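Local coordinates for geranyltranstransferase (Roseobacter denitrificans, PDB 4LLS), which probably catalyses the condensation of isopentenyl diphosphate with allylic diphosphates such as farnesyl diphosphate, building longer prenyl chains for carotenoid synthesis, at residues S87-E92 / F140-H145; A156-S161 / G212-Q217. All blocks are in the same frame, centred on the assembly; numbering follows the deposited sequence.

Contact 1 and contact 2 adjoin through their side chains and lie on the same side of the chain's centre. Contact 1 joins helix 81-102 to helix 125-144; contact 2 joins helix 152-166, the next helix in the chain, to helix 190-215. Their centres lie about 11 Å apart, and they meet directly where V143 CG2 packs on L158 CB at 3.4 Å and S87 OG on L158 CD1 at 3.6 Å. L158, a residue of contact 2, thus also packs against contact 1. Both contacts touch the second subunit and lie away from the active site; the side chain of T89 is about 13 Å from the bound isopentenyl diphosphate.

Contact 1: S87-E92 / F140-H145; sequences SATAIE and FELVTH
S87 opens the contact with V143, its OG lying 3.6 Å from V143 CG2. A chi1 of -71° sets this hydroxyl beside its own backbone N, and the contact with the methyl is van der Waals in kind. Two residues on, T89 presents its methyl rather than its hydroxyl: CG2 reaches L142 CD1 at 3.7 Å, the two side chains crossing obliquely, while OG1 turns back along its own helix to bond the carbonyl of I85. At A90 the backbones come close, its CA being 5.3 Å from that of L142. Its single methyl points at the partner helix, with A90 CB 3.8 Å from L142 CB and, roughly at right angles to that direction, 4.2 Å from V143 CB. The small S87 and A90 are consistent with this closeness: the local axes approach to 7.9 Å and run nearly antiparallel, at 165°. All five touching residues are buried, and the interface is made by apolar groups and one hydroxyl. Around it, helix 22-43 packs on T89 and L142, helix 152-166 lies against S87 and V143, and W207 of helix 190-215 also meets V143; beyond, F140 stacks on F140 of the second subunit.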
ATOM      1  N   SER A  87      -0.562   0.029  15.850  1.00 11.37           N
ATOM      2  CA  SER A  87      -0.672   1.248  15.056  1.00 10.83           C
ATOM      3  C   SER A  87       0.674   1.964  14.937  1.00 11.40           C
ATOM      4  O   SER A  87       0.992   2.570  13.896  1.00 10.94           O
ATOM      5  CB  SER A  87      -1.683   2.178  15.689  1.00 12.34           C
ATOM      6  OG  SER A  87      -2.983   1.684  15.530  1.00 13.97           O
ATOM      7  N   ALA A  88       1.499   1.893  15.961  1.00 11.31           N
ATOM      8  CA  ALA A  88       2.833   2.476  15.890  1.00 10.91           C
ATOM      9  C   ALA A  88       3.690   1.797  14.834  1.00  9.89           C
ATOM     10  O   ALA A  88       4.438   2.455  14.089  1.00 10.76           O
ATOM     11  CB  ALA A  88       3.528   2.408  17.274  1.00 10.50           C
ATOM     12  N   THR A  89       3.693   0.465  14.837  1.00 10.26           N
ATOM     13  CA  THR A  89       4.389  -0.295  13.830  1.00 10.14           C
ATOM     14  C   THR A  89       3.795  -0.051  12.443  1.00 11.48           C
ATOM     15  O   THR A  89       4.534   0.055  11.467  1.00 10.75           O
ATOM     16  CB  THR A  89       4.445  -1.777  14.225  1.00 12.44           C
ATOM     17  OG1 THR A  89       4.968  -1.852  15.581  1.00 12.87           O
ATOM     18  CG2 THR A  89       5.313  -2.567  13.340  1.00 11.55           C
ATOM     19  N   ALA A  90       2.477   0.061  12.372  1.00 10.18           N
ATOM     20  CA  ALA A  90       1.820   0.337  11.084  1.00 10.02           C
ATOM     21  C   ALA A  90       2.344   1.613  10.455  1.00 10.26           C
ATOM     22  O   ALA A  90       2.662   1.633   9.266  1.00 10.57           O
ATOM     23  CB  ALA A  90       0.317   0.408  11.253  1.00  9.81           C
ATOM     24  N   ILE A  91       2.375   2.700  11.209  1.00  9.88           N
ATOM     25  CA  ILE A  91       2.803   3.960  10.588  1.00  9.99           C
ATOM     26  C   ILE A  91       4.280   3.896  10.225  1.00  9.35           C
ATOM     27  O   ILE A  91       4.690   4.491   9.214  1.00 10.01           O
ATOM     28  CB  ILE A  91       2.441   5.178  11.444  1.00  9.81           C
ATOM     29  CG1 ILE A  91       2.556   6.433  10.592  1.00 10.74           C
ATOM     30  CG2 ILE A  91       3.273   5.275  12.718  1.00 10.69           C
ATOM     31  CD1 ILE A  91       1.592   6.528   9.419  1.00 10.31           C
ATOM     32  N   GLU A  92       5.093   3.216  11.036  1.00  9.04           N
ATOM     33  CA  GLU A  92       6.484   2.987  10.660  1.00 10.24           C
ATOM     34  C   GLU A  92       6.667   2.149   9.375  1.00  9.65           C
ATOM     35  O   GLU A  92       7.569   2.404   8.566  1.00 10.76           O
ATOM     36  CB  GLU A  92       7.266   2.399  11.801  1.00 10.73           C
ATOM     37  CG  GLU A  92       7.443   3.393  12.918  1.00 10.92           C
ATOM     38  CD  GLU A  92       8.410   4.536  12.627  1.00 12.07           C
ATOM     39  OE1 GLU A  92       9.426   4.289  11.911  1.00 13.53           O
ATOM     40  OE2 GLU A  92       8.199   5.652  13.165  1.00 12.77           O
ATOM     41  N   PHE A 140      -1.465  -1.680   6.579  1.00  9.61           N
ATOM     42  CA  PHE A 140      -2.882  -1.923   6.708  1.00 10.66           C
ATOM     43  C   PHE A 140      -3.217  -3.220   7.440  1.00 10.93           C
ATOM     44  O   PHE A 140      -4.176  -3.242   8.207  1.00 10.81           O
ATOM     45  CB  PHE A 140      -3.546  -1.856   5.334  1.00  9.85           C
ATOM     46  CG  PHE A 140      -3.633  -0.449   4.802  1.00  9.52           C
ATOM     47  CD1 PHE A 140      -2.770   0.006   3.824  1.00 10.23           C
ATOM     48  CD2 PHE A 140      -4.581   0.421   5.289  1.00 10.99           C
ATOM     49  CE1 PHE A 140      -2.788   1.312   3.427  1.00 12.74           C
ATOM     50  CE2 PHE A 140      -4.602   1.721   4.885  1.00 12.74           C
ATOM     51  CZ  PHE A 140      -3.709   2.174   3.954  1.00 13.57           C
ATOM     52  N   GLU A 141      -2.390  -4.248   7.307  1.00  9.88           N
ATOM     53  CA  GLU A 141      -2.550  -5.468   8.091  1.00 10.92           C
ATOM     54  C   GLU A 141      -2.400  -5.169   9.567  1.00 12.77           C
ATOM     55  O   GLU A 141      -3.210  -5.604  10.385  1.00 12.41           O
ATOM     56  CB  GLU A 141      -1.558  -6.523   7.651  1.00 10.63           C
ATOM     57  CG  GLU A 141      -1.678  -7.806   8.455  1.00 13.40           C
ATOM     58  CD  GLU A 141      -0.874  -8.983   7.911  1.00 16.43           C
ATOM     59  OE1 GLU A 141      -0.170  -8.829   6.909  1.00 15.20           O
ATOM     60  OE2 GLU A 141      -0.863 -10.074   8.558  1.00 17.85           O
ATOM     61  N   LEU A 142      -1.397  -4.369   9.907  1.00 11.61           N
ATOM     62  CA  LEU A 142      -1.097  -4.081  11.312  1.00 10.78           C
ATOM     63  C   LEU A 142      -2.204  -3.267  12.001  1.00 10.65           C
ATOM     64  O   LEU A 142      -2.551  -3.534  13.151  1.00 11.94           O
ATOM     65  CB  LEU A 142       0.263  -3.407  11.419  1.00 11.52           C
ATOM     66  CG  LEU A 142       1.454  -4.272  11.037  1.00 12.52           C
ATOM     67  CD1 LEU A 142       2.713  -3.474  10.920  1.00 14.80           C
ATOM     68  CD2 LEU A 142       1.600  -5.383  12.065  1.00 17.87           C
ATOM     69  N   VAL A 143      -2.781  -2.280  11.317  1.00 11.80           N
ATOM     70  CA  VAL A 143      -3.780  -1.437  11.942  1.00 12.80           C
ATOM     71  C   VAL A 143      -5.135  -2.117  12.039  1.00 12.46           C
ATOM     72  O   VAL A 143      -5.979  -1.706  12.869  1.00 14.73           O
ATOM     73  CB  VAL A 143      -3.807  -0.065  11.231  1.00 15.07           C
ATOM     74  CG1 VAL A 143      -4.555  -0.067   9.928  1.00 12.17           C
ATOM     75  CG2 VAL A 143      -4.182   1.067  12.152  1.00 20.83           C
ATOM     76  N   THR A 144      -5.398  -3.154  11.240  1.00 12.22           N
ATOM     77  CA  THR A 144      -6.661  -3.836  11.264  1.00 13.20           C
ATOM     78  C   THR A 144      -6.624  -5.156  12.015  1.00 12.53           C
ATOM     79  O   THR A 144      -7.660  -5.797  12.218  1.00 14.78           O
ATOM     80  CB  THR A 144      -7.254  -4.027   9.855  1.00 12.37           C
ATOM     81  OG1 THR A 144      -6.370  -4.777   9.036  1.00 12.85           O
ATOM     82  CG2 THR A 144      -7.603  -2.692   9.217  1.00 12.98           C
ATOM     83  N   HIS A 145      -5.423  -5.584  12.379  1.00 14.07           N
ATOM     84  CA  HIS A 145      -5.260  -6.766  13.216  1.00 13.45           C
ATOM     85  C   HIS A 145      -6.078  -6.576  14.490  1.00 14.79           C
ATOM     86  O   HIS A 145      -6.134  -5.480  15.025  1.00 13.25           O
ATOM     87  CB  HIS A 145      -3.805  -6.908  13.524  1.00 13.45           C
ATOM     88  CG  HIS A 145      -3.470  -8.182  14.217  1.00 15.48           C
ATOM     89  ND1 HIS A 145      -3.758  -8.372  15.539  1.00 16.72           N
ATOM     90  CD2 HIS A 145      -2.795  -9.278  13.802  1.00 19.23           C
ATOM     91  CE1 HIS A 145      -3.330  -9.571  15.905  1.00 16.00           C
ATOM     92  NE2 HIS A 145      -2.749 -10.147  14.868  1.00 19.75           N
TER

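Contact 2: A156-S161 / G212-Q217; sequences ADLALS and GARLAQ
With CG anti to its carbonyl carbon (chi1 -74°) and the chain extended from CG to NE, R214 reaches from the last turn of helix 190-215 across to helix 152-166. S161 CB sits over the centre of the guanidinium, 3.5 Å above its plane, and a chi1 of 64° turns OG to lie between its backbone N and carbonyl carbon, over the same face. S161 OG is 3.5 Å from R214 NH1; W207 NE1, which also bonds L158 O, donates to it. D157 crosses R214 at about a right angle, its carboxylate plane turned 71° from the guanidinium, and D157 OD2 stands 4.0 Å from R214 NE, too far for a salt bridge. A water closes this gap, donating to D157 OD2 at 2.6 Å and accepting from R214 NE at 2.8 Å. A leucine in place of R214 would probably leave this water without its donor and the D157 carboxylate without a nearby opposite charge, and uncover S161. Deeper in, L158 CD1 meets L215 CD2 at 3.7 Å, the two side chains crossing at about a right angle, and L158 CD2 rests on R214 CB. Q217, at positive phi, is the C-prime residue of a Schellman motif ending the helix. The contact packs the C-terminal turn of helix 190-215 on helix 152-166 in the mainly helical fold of the FPP/GGPP synthase family.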
ATOM      1  N   ALA A 156     -11.388   0.081  11.789  1.00 12.33           N
ATOM      2  CA  ALA A 156     -11.813   0.507  10.464  1.00 12.73           C
ATOM      3  C   ALA A 156     -11.527   1.983  10.242  1.00 13.71           C
ATOM      4  O   ALA A 156     -11.080   2.359   9.148  1.00 15.71           O
ATOM      5  CB  ALA A 156     -13.298   0.252  10.315  1.00 15.43           C
ATOM      6  N   ASP A 157     -11.724   2.813  11.268  1.00 15.01           N
ATOM      7  CA  ASP A 157     -11.486   4.229  11.173  1.00 15.69           C
ATOM      8  C   ASP A 157      -9.994   4.541  11.084  1.00 14.68           C
ATOM      9  O   ASP A 157      -9.613   5.482  10.374  1.00 14.52           O
ATOM     10  CB  ASP A 157     -12.093   4.984  12.334  1.00 21.45           C
ATOM     11  CG  ASP A 157     -12.019   6.489  12.132  1.00 23.17           C
ATOM     12  OD1 ASP A 157     -12.609   6.979  11.143  1.00 26.77           O
ATOM     13  OD2 ASP A 157     -11.311   7.135  12.916  1.00 28.79           O
ATOM     14  N   LEU A 158      -9.177   3.803  11.831  1.00 15.26           N
ATOM     15  CA  LEU A 158      -7.704   3.935  11.715  1.00 12.94           C
ATOM     16  C   LEU A 158      -7.285   3.657  10.279  1.00 12.42           C
ATOM     17  O   LEU A 158      -6.425   4.365   9.731  1.00 12.86           O
ATOM     18  CB  LEU A 158      -6.973   3.006  12.643  1.00 15.85           C
ATOM     19  CG  LEU A 158      -6.990   3.394  14.135  1.00 17.57           C
ATOM     20  CD1 LEU A 158      -6.456   2.210  14.916  1.00 22.96           C
ATOM     21  CD2 LEU A 158      -6.247   4.668  14.431  1.00 23.03           C
ATOM     22  N   ALA A 159      -7.816   2.603   9.687  1.00 11.29           N
ATOM     23  CA  ALA A 159      -7.402   2.230   8.315  1.00 10.56           C
ATOM     24  C   ALA A 159      -7.907   3.256   7.299  1.00 10.32           C
ATOM     25  O   ALA A 159      -7.173   3.643   6.399  1.00 11.60           O
ATOM     26  CB  ALA A 159      -7.905   0.859   7.930  1.00 12.46           C
ATOM     27  N   LEU A 160      -9.163   3.704   7.411  1.00 10.27           N
ATOM     28  CA  LEU A 160      -9.695   4.684   6.500  1.00 10.15           C
ATOM     29  C   LEU A 160      -8.873   5.973   6.572  1.00 10.44           C
ATOM     30  O   LEU A 160      -8.496   6.536   5.538  1.00 11.11           O
ATOM     31  CB  LEU A 160     -11.187   4.944   6.787  1.00 10.26           C
ATOM     32  CG  LEU A 160     -11.879   5.919   5.854  1.00 11.89           C
ATOM     33  CD1 LEU A 160     -11.819   5.524   4.387  1.00 12.74           C
ATOM     34  CD2 LEU A 160     -13.322   6.098   6.309  1.00 13.34           C
ATOM     35  N   SER A 161      -8.654   6.493   7.779  1.00 11.05           N
ATOM     36  CA  SER A 161      -7.836   7.665   7.952  1.00 11.02           C
ATOM     37  C   SER A 161      -6.399   7.484   7.415  1.00 10.60           C
ATOM     38  O   SER A 161      -5.811   8.427   6.884  1.00 11.96           O
ATOM     39  CB  SER A 161      -7.891   8.168   9.420  1.00 12.06           C
ATOM     40  OG  SER A 161      -7.359   7.244  10.305  1.00 12.82           O
ATOM     41  N   GLY A 212      -3.631   8.341  19.037  1.00 13.33           N
ATOM     42  CA  GLY A 212      -4.010   8.044  20.422  1.00 13.99           C
ATOM     43  C   GLY A 212      -5.432   8.464  20.709  1.00 14.81           C
ATOM     44  O   GLY A 212      -6.167   7.750  21.417  1.00 14.66           O
ATOM     45  N   ALA A 213      -5.847   9.607  20.171  1.00 14.20           N
ATOM     46  CA  ALA A 213      -7.202  10.051  20.354  1.00 13.36           C
ATOM     47  C   ALA A 213      -8.149   9.122  19.597  1.00 15.72           C
ATOM     48  O   ALA A 213      -9.204   8.740  20.135  1.00 15.71           O
ATOM     49  CB  ALA A 213      -7.357  11.491  19.917  1.00 15.17           C
ATOM     50  N   ARG A 214      -7.821   8.780  18.356  1.00 13.96           N
ATOM     51  CA  ARG A 214      -8.677   7.873  17.612  1.00 15.17           C
ATOM     52  C   ARG A 214      -8.844   6.526  18.331  1.00 15.37           C
ATOM     53  O   ARG A 214      -9.952   5.969  18.408  1.00 15.49           O
ATOM     54  CB  ARG A 214      -8.137   7.703  16.196  1.00 14.83           C
ATOM     55  CG  ARG A 214      -8.376   8.909  15.323  1.00 15.85           C
ATOM     56  CD  ARG A 214      -7.945   8.653  13.892  1.00 16.67           C
ATOM     57  NE  ARG A 214      -8.292   9.764  13.003  1.00 19.46           N
ATOM     58  CZ  ARG A 214      -7.464  10.406  12.193  1.00 15.81           C
ATOM     59  NH1 ARG A 214      -6.190  10.058  12.099  1.00 16.03           N
ATOM     60  NH2 ARG A 214      -7.935  11.374  11.412  1.00 19.29           N
ATOM     61  N   LEU A 215      -7.784   5.999  18.915  1.00 14.54           N
ATOM     62  CA  LEU A 215      -7.818   4.733  19.633  1.00 13.16           C
ATOM     63  C   LEU A 215      -8.777   4.814  20.829  1.00 15.49           C
ATOM     64  O   LEU A 215      -9.381   3.812  21.193  1.00 17.91           O
ATOM     65  CB  LEU A 215      -6.439   4.335  20.119  1.00 14.68           C
ATOM     66  CG  LEU A 215      -5.500   3.872  18.982  1.00 13.63           C
ATOM     67  CD1 LEU A 215      -4.058   3.820  19.435  1.00 15.51           C
ATOM     68  CD2 LEU A 215      -5.911   2.494  18.523  1.00 15.81           C
ATOM     69  N   ALA A 216      -8.921   6.007  21.379  1.00 15.98           N
ATOM     70  CA  ALA A 216      -9.770   6.193  22.571  1.00 14.88           C
ATOM     71  C   ALA A 216     -11.135   6.763  22.206  1.00 18.81           C
ATOM     72  O   ALA A 216     -11.916   7.125  23.080  1.00 19.21           O
ATOM     73  CB  ALA A 216      -9.059   7.093  23.579  1.00 15.93           C
ATOM     74  N   GLN A 217     -11.425   6.880  20.913  1.00 18.57           N
ATOM     75  CA  GLN A 217     -12.685   7.435  20.429  1.00 18.92           C
ATOM     76  C   GLN A 217     -12.897   8.827  21.044  1.00 22.53           C
ATOM     77  O   GLN A 217     -14.003   9.174  21.488  1.00 22.65           O
ATOM     78  CB  GLN A 217     -13.852   6.467  20.770  1.00 25.02           C
ATOM     79  CG  GLN A 217     -13.668   5.048  20.196  1.00 29.13           C
ATOM     80  CD  GLN A 217     -14.615   4.005  20.800  1.00 28.28           C
ATOM     81  OE1 GLN A 217     -14.217   3.136  21.583  1.00 32.95           O
ATOM     82  NE2 GLN A 217     -15.868   4.125  20.464  1.00 28.35           N
TER
HETATM   83  O   HOH W   1     -11.061   9.670  12.609  1.00 28.69           O